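Local coordinates for flagellar brake protein YcgR (Klebsiella pneumoniae, PDB 5KEC) that binds the second messenger cyclic di-GMP and probably activates transcription of the type 3 fimbriae genes, consistent with a part in biofilm formation, at residues T28-F33 / T41-V46; H52-R57 / S88-G93; Y135-K140 / L149-P154; I178-V183 / F209-L214; V187-L192 / S201-S206. One frame throughout, in Å; residues are numbered along the deposited sequence.

How the interactions relate
The five contacts fall into two antiparallel sheet domains that follow one another along the chain. Interactions 1 and 2 belong to the N-terminal YcgR-like domain; their centres lie 12 Å apart and they join where strands 37-46 and 50-55 pair, with Thr44 bonded to His52. Interactions 3, 4 and 5 share the C-terminal sheet, where strand 199-210 lies between 146-151 and 177-193. Interactions 3 and 5 have centres 9 Å apart, while 4 and 5 occupy the two ends of one long hairpin, 23 Å apart, with 5 enclosed by 4 in sequence. Centres of the two groups are 30 Å or more apart, yet His70 and Gln204 both contact the same cyclic di-GMP molecule, consistent with binding between the domains.

Interaction 1 (T28-F33 / T41-V46); sequences TEIEIF and TQLTRV
A chi1 of -176° swings Ile30 CG1 away from the backbone N and puts CG2 between N and the carbonyl carbon, facing Thr41. Thr41 sets OG1 anti to N (chi1 -174°), which leaves its CG2 in the same position as that of Ile30; the side chains lie side by side, and Ile30 CG2 meets Thr41 CG2 at 3.6 Å. The Ile30 tip reaches on: CD1 touches Leu43 CD2 at 3.9 Å, the two chains crossing at about a right angle. Ile32 adds CD1 against the same methyl of Thr41. The contacts belong to the antiparallel hairpin of strands 29-34 and 37-46, with Ile30 and Thr41 as a hydrogen-bonded pair: Ile30 N donates to Thr41 O at 2.9 Å, and Thr41 N to Ile30 O at 3.1 Å. Past that pair a water bridges the strands, 2.7 Å from Thr28 O and accepting from Leu43 N at 2.9 Å. Gln42 lays CG 3.6 Å from Thr28 O, while its NE2 bonds to Arg27 O.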
# COMPACT_ATOMS: atom_id res chain seq x y z
N THR B 28 -19.88 6.15 9.68
CA THR B 28 -18.58 5.60 10.06
C THR B 28 -17.47 6.20 9.21
O THR B 28 -17.62 6.36 8.00
CB THR B 28 -18.58 4.07 9.94
OG1 THR B 28 -19.57 3.55 10.83
CG2 THR B 28 -17.22 3.48 10.29
N GLU B 29 -16.35 6.55 9.85
CA GLU B 29 -15.22 7.09 9.11
C GLU B 29 -14.62 6.01 8.23
O GLU B 29 -14.35 4.90 8.68
CB GLU B 29 -14.15 7.63 10.05
CG GLU B 29 -14.57 8.84 10.86
CD GLU B 29 -15.04 8.49 12.26
OE1 GLU B 29 -15.34 7.30 12.51
OE2 GLU B 29 -15.10 9.41 13.10
N ILE B 30 -14.42 6.33 6.96
CA ILE B 30 -13.72 5.41 6.08
C ILE B 30 -12.36 6.01 5.74
O ILE B 30 -12.26 7.19 5.38
CB ILE B 30 -14.56 5.06 4.81
CG1 ILE B 30 -13.84 4.03 3.94
CG2 ILE B 30 -14.93 6.31 4.01
CD1 ILE B 30 -14.71 3.46 2.84
N GLU B 31 -11.31 5.23 5.93
CA GLU B 31 -9.96 5.69 5.60
C GLU B 31 -9.48 5.08 4.29
O GLU B 31 -9.50 3.86 4.12
CB GLU B 31 -8.99 5.35 6.73
CG GLU B 31 -7.64 6.03 6.59
CD GLU B 31 -6.83 6.01 7.87
OE1 GLU B 31 -7.25 5.33 8.84
OE2 GLU B 31 -5.78 6.68 7.92
N ILE B 32 -9.06 5.93 3.37
CA ILE B 32 -8.60 5.51 2.05
C ILE B 32 -7.11 5.75 1.92
O ILE B 32 -6.65 6.88 2.08
CB ILE B 32 -9.30 6.33 0.95
CG1 ILE B 32 -10.79 6.52 1.29
CG2 ILE B 32 -9.10 5.68 -0.42
CD1 ILE B 32 -11.53 7.43 0.32
N PHE B 33 -6.36 4.69 1.64
CA PHE B 33 -4.91 4.81 1.47
C PHE B 33 -4.53 4.71 -0.00
O PHE B 33 -5.02 3.85 -0.72
CB PHE B 33 -4.18 3.69 2.22
CG PHE B 33 -4.41 3.68 3.69
CD1 PHE B 33 -3.68 4.50 4.53
CD2 PHE B 33 -5.36 2.84 4.25
CE1 PHE B 33 -3.89 4.49 5.90
CE2 PHE B 33 -5.58 2.82 5.62
CZ PHE B 33 -4.85 3.65 6.44
N THR B 41 -13.03 10.15 5.25
CA THR B 41 -14.29 10.69 4.79
C THR B 41 -15.41 9.76 5.23
O THR B 41 -15.23 8.98 6.17
CB THR B 41 -14.28 10.88 3.25
OG1 THR B 41 -15.48 11.54 2.83
CG2 THR B 41 -14.15 9.53 2.54
N GLN B 42 -16.57 9.86 4.60
CA GLN B 42 -17.68 8.95 4.88
C GLN B 42 -18.15 8.30 3.58
O GLN B 42 -17.94 8.85 2.50
CB GLN B 42 -18.86 9.68 5.53
CG GLN B 42 -18.91 9.62 7.05
CD GLN B 42 -17.90 10.54 7.71
OE1 GLN B 42 -17.30 11.39 7.05
NE2 GLN B 42 -17.70 10.36 9.01
N LEU B 43 -18.75 7.12 3.69
CA LEU B 43 -19.43 6.50 2.57
C LEU B 43 -20.55 7.43 2.10
O LEU B 43 -21.29 7.95 2.93
CB LEU B 43 -20.05 5.18 3.00
CG LEU B 43 -19.08 4.06 3.38
CD1 LEU B 43 -19.81 3.03 4.24
CD2 LEU B 43 -18.50 3.42 2.12
N THR B 44 -20.69 7.62 0.80
CA THR B 44 -21.74 8.50 0.31
C THR B 44 -22.91 7.74 -0.32
O THR B 44 -23.98 8.30 -0.57
CB THR B 44 -21.20 9.58 -0.66
OG1 THR B 44 -20.50 8.95 -1.74
CG2 THR B 44 -20.22 10.48 0.05
N ARG B 45 -22.70 6.45 -0.58
CA ARG B 45 -23.74 5.64 -1.21
C ARG B 45 -23.37 4.17 -1.21
O ARG B 45 -22.21 3.82 -1.44
CB ARG B 45 -24.00 6.12 -2.64
CG ARG B 45 -25.16 5.43 -3.32
CD ARG B 45 -25.19 5.73 -4.81
NE ARG B 45 -26.21 4.93 -5.49
CZ ARG B 45 -27.47 5.31 -5.66
NH1 ARG B 45 -27.88 6.49 -5.21
NH2 ARG B 45 -28.33 4.51 -6.28
N VAL B 46 -24.35 3.32 -0.95
CA VAL B 46 -24.14 1.88 -0.97
C VAL B 46 -25.25 1.23 -1.77
O VAL B 46 -26.43 1.50 -1.54
CB VAL B 46 -24.13 1.28 0.45
CG1 VAL B 46 -23.96 -0.23 0.39
CG2 VAL B 46 -23.02 1.91 1.30
O HOH W 1 -19.61 6.02 6.20

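Interaction 2 (H52-R57 / S88-G93); sequences HIQTHR and SGVDKG
The His56 imidazole meets loop 88-93 with both its edge and a face. At the edge, NE2 donates to Asp91 O at 2.9 Å, with an N-H...O angle of 162°; the acceptor lies within 5° of the ring plane, whereas the nitrogen sits above the carbonyl plane of Asp91. Over one face comes Gly93 CA in a CH-pi contact, 4.0 Å from the ring centroid and displaced toward the rim. The side chains of Asp91 and His56 cross at about a right angle, with carboxylate and ring planes 65° apart, and OD1 comes to 3.6 Å from His56 CE1. Gln54, extended beyond CG, makes a looser approach: NE2 lies 3.7 Å from Ser88 OG, and OE1 lies 4.0 Å from Val90 CG2. At the end of the strand, Thr55 OG1 accepts from Arg57 N at 3.1 Å in an ST turn. This surface contact joins the end of strand 50-55 to the loop after strand 74-87; strand 94-99, which follows the loop, pairs with 50-55, Thr55 bonding to Ile94 through the backbone.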
# COMPACT_ATOMS: atom_id res chain seq x y z
N HIS B 52 -19.81 4.29 -2.77
CA HIS B 52 -19.27 5.56 -3.24
C HIS B 52 -18.58 6.33 -2.14
O HIS B 52 -18.95 6.24 -0.98
CB HIS B 52 -20.38 6.44 -3.80
CG HIS B 52 -21.02 5.89 -5.03
ND1 HIS B 52 -21.86 6.63 -5.83
CD2 HIS B 52 -20.95 4.66 -5.59
CE1 HIS B 52 -22.28 5.88 -6.83
NE2 HIS B 52 -21.75 4.68 -6.71
N ILE B 53 -17.57 7.10 -2.53
CA ILE B 53 -17.01 8.13 -1.67
C ILE B 53 -16.79 9.36 -2.53
O ILE B 53 -16.77 9.26 -3.76
CB ILE B 53 -15.70 7.68 -1.01
CG1 ILE B 53 -14.67 7.30 -2.07
CG2 ILE B 53 -15.94 6.51 -0.05
CD1 ILE B 53 -13.71 8.42 -2.41
N GLN B 54 -16.65 10.52 -1.90
CA GLN B 54 -16.45 11.77 -2.61
C GLN B 54 -15.25 12.50 -2.05
O GLN B 54 -15.07 12.57 -0.83
CB GLN B 54 -17.70 12.65 -2.53
CG GLN B 54 -18.94 12.04 -3.21
CD GLN B 54 -20.22 12.76 -2.83
OE1 GLN B 54 -20.19 13.92 -2.43
NE2 GLN B 54 -21.35 12.07 -2.94
N THR B 55 -14.43 13.04 -2.94
CA THR B 55 -13.22 13.73 -2.54
C THR B 55 -12.66 14.52 -3.71
O THR B 55 -12.87 14.16 -4.86
CB THR B 55 -12.16 12.74 -2.04
OG1 THR B 55 -10.94 13.44 -1.75
CG2 THR B 55 -11.88 11.69 -3.09
N HIS B 56 -11.96 15.61 -3.42
CA HIS B 56 -11.32 16.39 -4.47
C HIS B 56 -10.01 15.76 -4.92
O HIS B 56 -9.48 16.10 -5.98
CB HIS B 56 -11.11 17.84 -4.03
CG HIS B 56 -12.35 18.68 -4.09
ND1 HIS B 56 -13.24 18.77 -3.04
CD2 HIS B 56 -12.86 19.45 -5.08
CE1 HIS B 56 -14.23 19.57 -3.38
NE2 HIS B 56 -14.03 20.00 -4.61
N ARG B 57 -9.49 14.83 -4.12
CA ARG B 57 -8.20 14.20 -4.42
C ARG B 57 -8.28 13.26 -5.62
O ARG B 57 -9.34 12.69 -5.92
CB ARG B 57 -7.69 13.43 -3.21
CG ARG B 57 -8.04 14.06 -1.87
CD ARG B 57 -7.27 15.33 -1.61
NE ARG B 57 -5.86 15.07 -1.38
CZ ARG B 57 -5.06 15.86 -0.66
NH1 ARG B 57 -5.55 16.96 -0.10
NH2 ARG B 57 -3.78 15.55 -0.50
N SER B 88 -19.47 15.05 -8.77
CA SER B 88 -20.71 14.94 -8.02
C SER B 88 -21.28 16.31 -7.69
O SER B 88 -22.08 16.45 -6.78
CB SER B 88 -20.52 14.13 -6.74
OG SER B 88 -21.76 13.70 -6.20
N GLY B 89 -20.85 17.33 -8.43
CA GLY B 89 -21.42 18.66 -8.33
C GLY B 89 -21.67 19.18 -6.92
O GLY B 89 -22.68 19.83 -6.66
N VAL B 90 -20.76 18.87 -6.01
CA VAL B 90 -20.79 19.45 -4.67
C VAL B 90 -19.48 20.18 -4.46
O VAL B 90 -18.46 19.56 -4.16
CB VAL B 90 -20.93 18.38 -3.57
CG1 VAL B 90 -21.49 19.00 -2.31
CG2 VAL B 90 -21.82 17.25 -4.04
N ASP B 91 -19.50 21.50 -4.64
CA ASP B 91 -18.27 22.27 -4.68
C ASP B 91 -17.44 21.64 -5.79
O ASP B 91 -16.21 21.59 -5.73
CB ASP B 91 -17.54 22.19 -3.34
CG ASP B 91 -16.36 23.12 -3.25
OD1 ASP B 91 -15.41 22.81 -2.50
OD2 ASP B 91 -16.37 24.16 -3.94
N LYS B 92 -18.16 21.17 -6.81
CA LYS B 92 -17.58 20.36 -7.88
C LYS B 92 -16.52 19.38 -7.39
O LYS B 92 -15.33 19.54 -7.66
CB LYS B 92 -17.04 21.23 -9.02
CG LYS B 92 -17.98 21.29 -10.22
CD LYS B 92 -18.38 19.89 -10.65
CE LYS B 92 -19.32 19.91 -11.85
NZ LYS B 92 -20.62 20.56 -11.54
N GLY B 93 -16.98 18.36 -6.66
CA GLY B 93 -16.10 17.32 -6.16
C GLY B 93 -16.19 16.09 -7.03
O GLY B 93 -17.00 16.02 -7.95

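Interaction 3 (Y135-K140 / L149-P154); sequences YLFDIK and LMTKTP
Phe137 meets Leu149 first at its CB, which packs 3.5 Å from Leu149 CB as the two side chains cross at about a right angle. Its CG still rests near that same carbon. Beyond CG the ring divides its contacts: CD2 approaches Leu149 CD1 at 4.1 Å, while on the other side CD1 and CE1 meet Thr151 CG2 obliquely, CE1 at 3.4 Å. With CG anti to the carbonyl carbon (chi1 -65°), the ring lies between Leu149 and Thr151 in its contacts, one ortho carbon (CD2) near the first and the other (CD1) near the second. Thr151 OG1, anti to the backbone N (chi1 180°), leads to a different set of partners: a water lying 2.8 Å from this hydroxyl donates to Leu136 O, and Thr153 N donates to OG1 in an ST turn. On the Phe137 and Leu149 face, Ile139 lies alongside Leu149, CG1 to CD2 3.7 Å. The other face carries Lys140, bent at chi2 and chi3, whose CG presses tightly on Met150 CB at 3.4 Å. Asp138 and Met150 form a hydrogen-bonded pair, with Asp138 N to Met150 O at 2.9 Å and Met150 N to Asp138 O at 2.8 Å. The two segments belong to the antiparallel hairpin of strands 134-142 and 146-151, whose turn end carries Asp141 and Gly146 at the strand ends and Ser143 between them, residues that bind cyclic di-GMP in the ligand-bound protein.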
# COMPACT_ATOMS: atom_id res chain seq x y z
N TYR B 135 22.31 -0.04 -12.27
CA TYR B 135 22.02 0.70 -11.04
C TYR B 135 22.13 -0.19 -9.82
O TYR B 135 21.99 -1.41 -9.90
CB TYR B 135 20.64 1.36 -11.08
CG TYR B 135 19.48 0.40 -11.17
CD1 TYR B 135 19.11 -0.40 -10.08
CD2 TYR B 135 18.74 0.30 -12.33
CE1 TYR B 135 18.05 -1.28 -10.18
CE2 TYR B 135 17.67 -0.57 -12.43
CZ TYR B 135 17.33 -1.35 -11.36
OH TYR B 135 16.27 -2.22 -11.47
N LEU B 136 22.38 0.44 -8.69
CA LEU B 136 22.46 -0.26 -7.42
C LEU B 136 21.82 0.62 -6.37
O LEU B 136 22.06 1.83 -6.34
CB LEU B 136 23.92 -0.53 -7.06
CG LEU B 136 24.13 -1.16 -5.69
CD1 LEU B 136 23.38 -2.48 -5.60
CD2 LEU B 136 25.62 -1.37 -5.42
N PHE B 137 20.98 0.03 -5.52
CA PHE B 137 20.36 0.78 -4.43
C PHE B 137 20.51 0.04 -3.11
O PHE B 137 20.47 -1.18 -3.07
CB PHE B 137 18.87 0.97 -4.71
CG PHE B 137 18.56 1.82 -5.91
CD1 PHE B 137 18.64 3.20 -5.84
CD2 PHE B 137 18.14 1.24 -7.10
CE1 PHE B 137 18.33 3.98 -6.94
CE2 PHE B 137 17.83 2.02 -8.20
CZ PHE B 137 17.93 3.39 -8.12
N ASP B 138 20.69 0.80 -2.03
CA ASP B 138 20.52 0.25 -0.69
C ASP B 138 19.04 0.12 -0.42
O ASP B 138 18.27 1.06 -0.64
CB ASP B 138 21.14 1.16 0.36
CG ASP B 138 22.65 1.02 0.46
OD1 ASP B 138 23.28 0.64 -0.55
OD2 ASP B 138 23.20 1.28 1.55
N ILE B 139 18.62 -1.05 0.05
CA ILE B 139 17.24 -1.21 0.50
C ILE B 139 17.17 -0.77 1.96
O ILE B 139 17.60 -1.49 2.86
CB ILE B 139 16.77 -2.67 0.36
CG1 ILE B 139 16.81 -3.08 -1.11
CG2 ILE B 139 15.35 -2.85 0.93
CD1 ILE B 139 16.32 -4.48 -1.36
N LYS B 140 16.64 0.43 2.20
CA LYS B 140 16.71 1.04 3.53
C LYS B 140 15.60 0.54 4.43
O LYS B 140 15.83 0.25 5.61
CB LYS B 140 16.68 2.57 3.44
CG LYS B 140 17.85 3.17 2.70
CD LYS B 140 19.17 2.71 3.29
CE LYS B 140 19.41 3.29 4.68
NZ LYS B 140 20.73 2.87 5.22
N LEU B 149 14.49 2.68 -1.50
CA LEU B 149 15.82 2.43 -2.02
C LEU B 149 16.60 3.72 -1.90
O LEU B 149 16.03 4.81 -2.03
CB LEU B 149 15.74 2.01 -3.49
CG LEU B 149 14.76 0.87 -3.77
CD1 LEU B 149 14.55 0.68 -5.27
CD2 LEU B 149 15.24 -0.43 -3.12
N MET B 150 17.89 3.61 -1.64
CA MET B 150 18.71 4.79 -1.45
C MET B 150 20.00 4.73 -2.26
O MET B 150 20.62 3.68 -2.40
CB MET B 150 19.02 4.96 0.04
CG MET B 150 19.89 6.16 0.37
SD MET B 150 19.78 6.59 2.12
CE MET B 150 18.07 7.10 2.22
N THR B 151 20.38 5.88 -2.80
CA THR B 151 21.63 6.00 -3.53
C THR B 151 22.07 7.46 -3.54
O THR B 151 21.25 8.37 -3.42
CB THR B 151 21.50 5.50 -4.98
OG1 THR B 151 22.75 5.65 -5.64
CG2 THR B 151 20.45 6.31 -5.73
N LYS B 152 23.37 7.69 -3.69
CA LYS B 152 23.87 9.06 -3.79
C LYS B 152 23.97 9.49 -5.25
O LYS B 152 24.15 10.67 -5.55
CB LYS B 152 25.22 9.19 -3.07
CG LYS B 152 25.13 8.82 -1.60
CD LYS B 152 26.51 8.75 -0.94
CE LYS B 152 27.13 10.12 -0.82
NZ LYS B 152 26.23 11.07 -0.11
N THR B 153 23.84 8.52 -6.16
CA THR B 153 23.98 8.79 -7.59
C THR B 153 22.83 8.21 -8.41
O THR B 153 23.02 7.30 -9.21
CB THR B 153 25.30 8.23 -8.14
OG1 THR B 153 25.42 6.85 -7.78
CG2 THR B 153 26.49 9.00 -7.57
N PRO B 154 21.62 8.75 -8.21
CA PRO B 154 20.47 8.24 -8.97
C PRO B 154 20.51 8.67 -10.43
O PRO B 154 21.07 9.73 -10.76
CB PRO B 154 19.28 8.91 -8.27
CG PRO B 154 19.84 10.18 -7.71
CD PRO B 154 21.25 9.83 -7.28
O HOH W 2 24.44 3.36 -5.71

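Interaction 4 (I178-V183 / F209-L214); sequences ITIDLV and FKFRHL
Strands 177-193 and 199-210 form a long antiparallel hairpin, and here, where the second strand runs out toward helix 214-234, Ile180 packs its tip against two phenylalanines. With CG1 anti to the backbone N (chi1 -163°), Ile180 sends CD1 to 3.6 Å from Phe209 CB and over one face of Phe211, 3.8 Å from the ring centroid. Leu182 lies side by side with Phe209, its CD2 at the ring edge, 3.5 Å from Phe209 CD2. The backbone link is Lys210 N to Asp181 O at 2.8 Å. Arg212, extended from CG to NE, reaches back: Thr179 CG2 sits over one face of its guanidinium, and Asp181 OD1 lies in plane at the edge, 3.5 Å from NH2, a long salt bridge. Asn167 reaches both, its backbone N bonding Asp181 OD1 and its OD1 bonding Arg212 NH2, so each charged group has a second partner. A water bridges Thr179 O and Arg212 N. With His213 at the N-cap, the last strand of the sheet passes straight into the C-terminal helix, Phe211 packing on Ile220.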
# COMPACT_ATOMS: atom_id res chain seq x y z
N ILE B 178 15.50 -12.12 -5.19
CA ILE B 178 14.16 -12.08 -5.73
C ILE B 178 14.09 -11.07 -6.86
O ILE B 178 14.30 -9.87 -6.66
CB ILE B 178 13.13 -11.67 -4.65
CG1 ILE B 178 13.19 -12.63 -3.46
CG2 ILE B 178 11.72 -11.64 -5.25
CD1 ILE B 178 12.20 -12.29 -2.37
N THR B 179 13.80 -11.56 -8.06
CA THR B 179 13.64 -10.69 -9.22
C THR B 179 12.21 -10.17 -9.25
O THR B 179 11.27 -10.95 -9.15
CB THR B 179 13.97 -11.43 -10.53
OG1 THR B 179 15.34 -11.83 -10.51
CG2 THR B 179 13.76 -10.52 -11.74
N ILE B 180 12.05 -8.86 -9.38
CA ILE B 180 10.73 -8.27 -9.26
C ILE B 180 10.66 -7.00 -10.09
O ILE B 180 11.68 -6.47 -10.51
CB ILE B 180 10.42 -7.94 -7.79
CG1 ILE B 180 8.93 -7.70 -7.59
CG2 ILE B 180 11.27 -6.74 -7.32
CD1 ILE B 180 8.54 -7.51 -6.15
N ASP B 181 9.44 -6.52 -10.32
CA ASP B 181 9.25 -5.23 -10.97
C ASP B 181 8.87 -4.18 -9.94
O ASP B 181 8.05 -4.43 -9.05
CB ASP B 181 8.19 -5.33 -12.06
CG ASP B 181 8.53 -6.36 -13.10
OD1 ASP B 181 9.70 -6.38 -13.55
OD2 ASP B 181 7.65 -7.17 -13.46
N LEU B 182 9.50 -3.01 -10.03
CA LEU B 182 9.22 -1.94 -9.08
C LEU B 182 8.55 -0.77 -9.77
O LEU B 182 8.92 -0.39 -10.88
CB LEU B 182 10.51 -1.48 -8.40
CG LEU B 182 11.34 -2.54 -7.69
CD1 LEU B 182 12.69 -1.96 -7.29
CD2 LEU B 182 10.60 -3.11 -6.49
N VAL B 183 7.57 -0.18 -9.10
CA VAL B 183 6.94 1.04 -9.58
C VAL B 183 7.39 2.19 -8.69
O VAL B 183 7.10 2.20 -7.49
CB VAL B 183 5.41 0.93 -9.54
CG1 VAL B 183 4.77 2.27 -9.91
CG2 VAL B 183 4.92 -0.18 -10.47
N PHE B 209 6.11 -2.80 -4.82
CA PHE B 209 6.41 -4.11 -5.39
C PHE B 209 5.35 -4.53 -6.40
O PHE B 209 4.16 -4.44 -6.12
CB PHE B 209 6.47 -5.17 -4.28
CG PHE B 209 7.66 -5.05 -3.38
CD1 PHE B 209 7.54 -5.34 -2.03
CD2 PHE B 209 8.89 -4.66 -3.87
CE1 PHE B 209 8.64 -5.23 -1.19
CE2 PHE B 209 9.99 -4.56 -3.04
CZ PHE B 209 9.86 -4.84 -1.70
N LYS B 210 5.79 -4.98 -7.57
CA LYS B 210 4.91 -5.71 -8.48
C LYS B 210 5.40 -7.16 -8.53
O LYS B 210 6.21 -7.51 -9.39
CB LYS B 210 4.91 -5.10 -9.88
CG LYS B 210 4.19 -3.76 -10.00
CD LYS B 210 2.72 -3.87 -9.62
CE LYS B 210 2.05 -2.49 -9.59
NZ LYS B 210 0.61 -2.56 -9.23
N PHE B 211 4.91 -7.99 -7.61
CA PHE B 211 5.38 -9.36 -7.50
C PHE B 211 5.06 -10.22 -8.73
O PHE B 211 4.03 -10.02 -9.38
CB PHE B 211 4.82 -10.03 -6.25
CG PHE B 211 5.39 -9.49 -4.97
CD1 PHE B 211 6.63 -9.91 -4.52
CD2 PHE B 211 4.68 -8.57 -4.21
CE1 PHE B 211 7.16 -9.42 -3.33
CE2 PHE B 211 5.20 -8.07 -3.03
CZ PHE B 211 6.44 -8.50 -2.59
N ARG B 212 5.93 -11.17 -9.01
CA ARG B 212 5.74 -12.08 -10.14
C ARG B 212 5.02 -13.35 -9.71
O ARG B 212 4.33 -13.98 -10.51
CB ARG B 212 7.08 -12.42 -10.80
CG ARG B 212 7.78 -11.21 -11.39
CD ARG B 212 9.02 -11.62 -12.15
NE ARG B 212 9.57 -10.51 -12.91
CZ ARG B 212 10.63 -10.59 -13.72
NH1 ARG B 212 11.25 -11.75 -13.87
NH2 ARG B 212 11.05 -9.52 -14.37
N HIS B 213 5.18 -13.73 -8.44
CA HIS B 213 4.46 -14.88 -7.90
C HIS B 213 4.06 -14.60 -6.46
O HIS B 213 4.59 -13.70 -5.82
CB HIS B 213 5.34 -16.13 -7.91
CG HIS B 213 6.21 -16.26 -9.12
ND1 HIS B 213 7.36 -15.51 -9.29
CD2 HIS B 213 6.12 -17.06 -10.20
CE1 HIS B 213 7.92 -15.84 -10.44
NE2 HIS B 213 7.19 -16.78 -11.01
N LEU B 214 3.12 -15.40 -5.96
CA LEU B 214 2.84 -15.40 -4.53
C LEU B 214 4.06 -15.87 -3.77
O LEU B 214 4.32 -15.42 -2.66
CB LEU B 214 1.65 -16.31 -4.20
CG LEU B 214 0.26 -15.69 -4.24
CD1 LEU B 214 -0.15 -15.40 -5.68
CD2 LEU B 214 -0.75 -16.60 -3.56
O HOH W 3 8.65 -11.16 -7.67

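Interaction 5 (V187-L192 / S201-S206); sequences VIVITL and SYYQIS
Val189 and Tyr203 touch side by side, with Val189 CG2 3.5 Å from Tyr203 CE1 and CG1 over one face of the ring, 4.1 Å from its centroid. On the same face of the sheet, Val187 CG2 packs on Ile205 CG1 at 3.8 Å, and Thr191 OG1 and Ser201 OG share a hydrogen bond of 2.8 Å. The other face carries Ile188 alongside Gln204, a placement that follows from Ile188 CG1 lying between the backbone N and carbonyl carbon (chi1 67°). Leu192 and Tyr202 cross at about a right angle, CD1 to CE2 4.0 Å. Four backbone bonds set this register: Ile188 pairs with Gln204 and Ile190 with Tyr202, each in both directions. Farther out, strand 146-151 flanks the hairpin, with Met150 on Gln204 and Tyr202. Gln204 and Ser206 bind cyclic di-GMP; Ser206 is bonded through its backbone to Lys185 and Asn186. The Gln204 amide meets carbons across this contact, Ile188 CD1 at NE2 (3.8 Å) and Ile190 CD1 at OE1, so the hairpin grips this residue through its backbone and not through the amide.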
# COMPACT_ATOMS: atom_id res chain seq x y z
N VAL B 187 10.32 10.25 -4.91
CA VAL B 187 11.74 10.48 -4.73
C VAL B 187 11.97 11.73 -3.89
O VAL B 187 11.46 12.81 -4.22
CB VAL B 187 12.47 10.62 -6.08
CG1 VAL B 187 13.97 10.78 -5.86
CG2 VAL B 187 12.19 9.41 -6.98
N ILE B 188 12.72 11.59 -2.80
CA ILE B 188 13.14 12.74 -2.01
C ILE B 188 14.65 12.75 -1.82
O ILE B 188 15.32 11.72 -1.97
CB ILE B 188 12.46 12.79 -0.62
CG1 ILE B 188 12.91 11.63 0.27
CG2 ILE B 188 10.95 12.83 -0.76
CD1 ILE B 188 12.24 11.61 1.64
N VAL B 189 15.18 13.92 -1.48
CA VAL B 189 16.60 14.08 -1.21
C VAL B 189 16.79 14.42 0.26
O VAL B 189 16.33 15.46 0.72
CB VAL B 189 17.23 15.22 -2.02
CG1 VAL B 189 18.75 15.09 -2.05
CG2 VAL B 189 16.66 15.25 -3.43
N ILE B 190 17.46 13.53 0.98
CA ILE B 190 17.73 13.74 2.40
C ILE B 190 19.16 14.22 2.57
O ILE B 190 20.10 13.57 2.13
CB ILE B 190 17.52 12.44 3.19
CG1 ILE B 190 16.05 12.01 3.09
CG2 ILE B 190 17.94 12.62 4.63
CD1 ILE B 190 15.76 10.66 3.72
N THR B 191 19.33 15.37 3.22
CA THR B 191 20.66 15.92 3.43
C THR B 191 21.02 15.93 4.91
O THR B 191 20.26 16.42 5.74
CB THR B 191 20.78 17.34 2.84
OG1 THR B 191 20.53 17.30 1.43
CG2 THR B 191 22.17 17.91 3.07
N LEU B 192 22.18 15.36 5.24
CA LEU B 192 22.66 15.34 6.61
C LEU B 192 23.67 16.45 6.81
O LEU B 192 24.65 16.56 6.07
CB LEU B 192 23.28 13.98 6.95
CG LEU B 192 22.36 12.77 6.92
CD1 LEU B 192 23.09 11.52 7.41
CD2 LEU B 192 21.11 13.01 7.76
N SER B 201 24.14 14.30 0.74
CA SER B 201 22.77 14.13 0.26
C SER B 201 22.52 12.71 -0.25
O SER B 201 23.29 12.17 -1.03
CB SER B 201 22.45 15.16 -0.83
OG SER B 201 22.55 16.48 -0.32
N TYR B 202 21.42 12.13 0.21
CA TYR B 202 21.03 10.79 -0.18
C TYR B 202 19.68 10.84 -0.85
O TYR B 202 18.77 11.54 -0.38
CB TYR B 202 20.97 9.87 1.05
CG TYR B 202 22.25 9.86 1.83
CD1 TYR B 202 23.23 8.91 1.59
CD2 TYR B 202 22.50 10.82 2.81
CE1 TYR B 202 24.42 8.90 2.30
CE2 TYR B 202 23.68 10.82 3.53
CZ TYR B 202 24.63 9.86 3.28
OH TYR B 202 25.81 9.85 3.99
N TYR B 203 19.53 10.12 -1.95
CA TYR B 203 18.25 10.06 -2.63
C TYR B 203 17.47 8.83 -2.19
O TYR B 203 17.99 7.71 -2.24
CB TYR B 203 18.44 10.07 -4.15
CG TYR B 203 19.03 11.35 -4.67
CD1 TYR B 203 18.23 12.34 -5.19
CD2 TYR B 203 20.40 11.57 -4.62
CE1 TYR B 203 18.76 13.53 -5.66
CE2 TYR B 203 20.95 12.75 -5.10
CZ TYR B 203 20.12 13.72 -5.61
OH TYR B 203 20.66 14.90 -6.08
N GLN B 204 16.25 9.05 -1.73
CA GLN B 204 15.38 7.96 -1.31
C GLN B 204 14.26 7.78 -2.32
O GLN B 204 13.46 8.68 -2.53
CB GLN B 204 14.81 8.21 0.08
CG GLN B 204 13.81 7.16 0.53
CD GLN B 204 13.33 7.36 1.96
OE1 GLN B 204 14.05 7.06 2.91
NE2 GLN B 204 12.12 7.89 2.11
N ILE B 205 14.24 6.61 -2.96
CA ILE B 205 13.20 6.29 -3.92
C ILE B 205 12.26 5.27 -3.32
O ILE B 205 12.66 4.15 -3.00
CB ILE B 205 13.79 5.77 -5.25
CG1 ILE B 205 14.73 6.81 -5.86
CG2 ILE B 205 12.67 5.42 -6.22
CD1 ILE B 205 16.19 6.54 -5.60
N SER B 206 11.00 5.67 -3.14
CA SER B 206 10.00 4.80 -2.56
C SER B 206 9.33 4.04 -3.68
O SER B 206 8.89 4.64 -4.67
CB SER B 206 8.97 5.59 -1.75
OG SER B 206 9.58 6.16 -0.61